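Side-chain contact in putative uncharacterized protein SMU.1704 (Streptococcus mutans, PDB 3L7W), which is of unknown function but is probably a DNA-binding transcriptional regulator of the PadR family: residues Asp27-Ile32 with Ile38-Leu43. Residues are numbered along the deposited sequence; the frame is centred on the assembly and turned at random.
Sequences DISQTI and IKESTL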
ATOM      1  N   ASP A  27      21.585  -1.366   6.144  1.00 40.26           N
ATOM      2  CA  ASP A  27      21.057  -2.683   5.851  1.00 38.36           C
ATOM      3  C   ASP A  27      19.539  -2.620   5.678  1.00 36.69           C
ATOM      4  O   ASP A  27      18.969  -3.207   4.755  1.00 38.04           O
ATOM      5  CB  ASP A  27      21.417  -3.628   6.994  1.00 49.63           C
ATOM      6  CG  ASP A  27      21.417  -5.070   6.573  1.00 64.14           C
ATOM      7  OD1 ASP A  27      21.614  -5.321   5.371  1.00 70.15           O
ATOM      8  OD2 ASP A  27      21.230  -5.955   7.435  1.00 68.19           O
ATOM      9  N   ILE A  28      18.876  -1.922   6.591  1.00 36.80           N
ATOM     10  CA  ILE A  28      17.432  -1.830   6.537  1.00 36.62           C
ATOM     11  C   ILE A  28      17.045  -1.084   5.264  1.00 36.15           C
ATOM     12  O   ILE A  28      16.158  -1.500   4.531  1.00 36.82           O
ATOM     13  CB  ILE A  28      16.883  -1.096   7.757  1.00 31.68           C
ATOM     14  CG1 ILE A  28      17.111  -1.934   9.015  1.00 29.37           C
ATOM     15  CG2 ILE A  28      15.400  -0.839   7.599  1.00 28.81           C
ATOM     16  CD1 ILE A  28      17.249  -1.091  10.281  1.00 29.61           C
ATOM     17  N   SER A  29      17.744   0.016   5.011  1.00 34.57           N
ATOM     18  CA  SER A  29      17.450   0.889   3.891  1.00 35.82           C
ATOM     19  C   SER A  29      17.596   0.131   2.575  1.00 39.98           C
ATOM     20  O   SER A  29      16.706   0.153   1.734  1.00 35.37           O
ATOM     21  CB  SER A  29      18.379   2.096   3.928  1.00 44.72           C
ATOM     22  OG  SER A  29      18.629   2.583   2.625  1.00 54.44           O
ATOM     23  N   GLN A  30      18.711  -0.568   2.413  1.00 42.61           N
ATOM     24  CA  GLN A  30      18.939  -1.351   1.206  1.00 44.26           C
ATOM     25  C   GLN A  30      17.834  -2.357   0.926  1.00 42.98           C
ATOM     26  O   GLN A  30      17.486  -2.602  -0.228  1.00 46.64           O
ATOM     27  CB  GLN A  30      20.289  -2.055   1.277  1.00 51.94           C
ATOM     28  CG  GLN A  30      21.436  -1.097   1.062  1.00 56.05           C
ATOM     29  CD  GLN A  30      21.318  -0.393  -0.274  1.00 57.87           C
ATOM     30  OE1 GLN A  30      21.355  -1.033  -1.323  1.00 67.70           O
ATOM     31  NE2 GLN A  30      21.170   0.927  -0.244  1.00 48.40           N
ATOM     32  N   THR A  31      17.273  -2.940   1.972  1.00 36.06           N
ATOM     33  CA  THR A  31      16.256  -3.951   1.765  1.00 36.63           C
ATOM     34  C   THR A  31      14.941  -3.264   1.482  1.00 36.06           C
ATOM     35  O   THR A  31      14.128  -3.747   0.704  1.00 35.77           O
ATOM     36  CB  THR A  31      16.103  -4.859   2.974  1.00 41.12           C
ATOM     37  OG1 THR A  31      17.181  -5.795   2.990  1.00 48.66           O
ATOM     38  CG2 THR A  31      14.788  -5.617   2.892  1.00 40.72           C
ATOM     39  N   ILE A  32      14.741  -2.118   2.109  1.00 27.62           N
ATOM     40  CA  ILE A  32      13.520  -1.372   1.882  1.00 30.75           C
ATOM     41  C   ILE A  32      13.502  -0.746   0.476  1.00 38.26           C
ATOM     42  O   ILE A  32      12.437  -0.615  -0.131  1.00 32.72           O
ATOM     43  CB  ILE A  32      13.294  -0.306   2.964  1.00 26.83           C
ATOM     44  CG1 ILE A  32      12.923  -0.984   4.283  1.00 32.34           C
ATOM     45  CG2 ILE A  32      12.185   0.627   2.556  1.00 31.57           C
ATOM     46  CD1 ILE A  32      12.671  -0.017   5.417  1.00 32.65           C
ATOM     47  N   ILE A  38      12.591   5.662  -1.278  1.00 43.33           N
ATOM     48  CA  ILE A  38      12.617   6.473  -0.086  1.00 47.58           C
ATOM     49  C   ILE A  38      14.049   6.949   0.115  1.00 45.73           C
ATOM     50  O   ILE A  38      15.002   6.194  -0.101  1.00 39.70           O
ATOM     51  CB  ILE A  38      12.100   5.679   1.128  1.00 47.47           C
ATOM     52  CG1 ILE A  38      12.139   6.536   2.393  1.00 54.30           C
ATOM     53  CG2 ILE A  38      12.900   4.398   1.307  1.00 46.92           C
ATOM     54  CD1 ILE A  38      11.441   5.910   3.589  1.00 51.05           C
ATOM     55  N   LYS A  39      14.209   8.218   0.472  1.00 43.77           N
ATOM     56  CA  LYS A  39      15.546   8.739   0.710  1.00 46.63           C
ATOM     57  C   LYS A  39      15.972   8.425   2.139  1.00 43.65           C
ATOM     58  O   LYS A  39      15.130   8.264   3.028  1.00 42.48           O
ATOM     59  CB  LYS A  39      15.592  10.239   0.446  1.00 52.42           C
ATOM     60  CG  LYS A  39      15.441  10.602  -1.023  1.00 59.84           C
ATOM     61  CD  LYS A  39      15.441  12.112  -1.240  1.00 63.73           C
ATOM     62  CE  LYS A  39      14.129  12.734  -0.786  1.00 63.52           C
ATOM     63  NZ  LYS A  39      13.987  14.145  -1.260  1.00 65.52           N
ATOM     64  N   GLU A  40      17.277   8.330   2.356  1.00 46.58           N
ATOM     65  CA  GLU A  40      17.803   8.142   3.701  1.00 43.31           C
ATOM     66  C   GLU A  40      17.230   9.240   4.581  1.00 39.67           C
ATOM     67  O   GLU A  40      16.878   9.012   5.737  1.00 37.00           O
ATOM     68  CB  GLU A  40      19.320   8.248   3.689  1.00 50.13           C
ATOM     69  CG  GLU A  40      19.958   7.836   2.381  1.00 65.79           C
ATOM     70  CD  GLU A  40      20.360   6.383   2.373  1.00 83.02           C
ATOM     71  OE1 GLU A  40      21.155   5.993   1.488  1.00 93.83           O
ATOM     72  OE2 GLU A  40      19.888   5.637   3.256  1.00 82.57           O
ATOM     73  N   SER A  41      17.128  10.441   4.021  1.00 38.18           N
ATOM     74  CA  SER A  41      16.630  11.585   4.783  1.00 44.44           C
ATOM     75  C   SER A  41      15.171  11.418   5.191  1.00 39.75           C
ATOM     76  O   SER A  41      14.673  12.153   6.041  1.00 38.36           O
ATOM     77  CB  SER A  41      16.845  12.913   4.028  1.00 46.93           C
ATOM     78  OG  SER A  41      16.478  12.801   2.663  1.00 54.04           O
ATOM     79  N   THR A  42      14.490  10.447   4.589  1.00 43.82           N
ATOM     80  CA  THR A  42      13.123  10.114   4.987  1.00 44.56           C
ATOM     81  C   THR A  42      13.127   8.884   5.881  1.00 44.11           C
ATOM     82  O   THR A  42      12.316   8.757   6.801  1.00 43.54           O
ATOM     83  CB  THR A  42      12.222   9.810   3.771  1.00 42.36           C
ATOM     84  OG1 THR A  42      12.310  10.878   2.822  1.00 43.75           O
ATOM     85  CG2 THR A  42      10.784   9.661   4.216  1.00 43.34           C
ATOM     86  N   LEU A  43      14.048   7.973   5.596  1.00 41.10           N
ATOM     87  CA  LEU A  43      14.095   6.686   6.271  1.00 29.60           C
ATOM     88  C   LEU A  43      14.581   6.864   7.701  1.00 36.63           C
ATOM     89  O   LEU A  43      13.945   6.412   8.657  1.00 37.42           O
ATOM     90  CB  LEU A  43      15.036   5.762   5.503  1.00 38.84           C
ATOM     91  CG  LEU A  43      15.034   4.263   5.788  1.00 48.16           C
ATOM     92  CD1 LEU A  43      16.268   3.868   6.554  1.00 52.02           C
ATOM     93  CD2 LEU A  43      13.759   3.830   6.507  1.00 48.29           C
TER
HETATM   94  O   HOH W   1      20.906   2.849   1.730  1.00 54.48           O
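Leu43 holds CG trans to its backbone N (chi1 -166°), which points it at helix 25-32, and an off-staggered chi2 (-107°) sets one methyl toward Ser29 and the other toward Ile32. In Ile32, chi1 of -71° and an extended chi2 send CD1 to the same leucine. The two methyls of Leu43 lie against one face of helix 25-32. Its CD1 lies 3.8 Å from Ser29 CB, and its CD2 lies 4.1 Å from Ile32 CD1. The other branch of Ile32 meets Ile38, with the two CG2 methyls 4.0 Å apart. Ile14 of helix 7-20 touches both Ile32 and Leu43, so the apolar layer joins three helices.

The polar margin is built around a water. It is modelled only 2.5 Å from Ser29 OG, a doubtful distance. It accepts from Gln30 NE2 at 2.8 Å and donates to Glu40 OE1 at 3.2 Å. The Glu40 chain bends so that its carboxylate comes near Ser29. Lys33 adds a weak hydrogen bond to Ser29 OG and a long, weak ion pair to Glu40 OE1.

Lys39 is at the N-cap position of helix 40-52. Helices 25-32 and 40-52, joined by a short loop, fit the helix-turn-helix of a PadR-type winged-helix domain, in which the second helix would be the recognition helix.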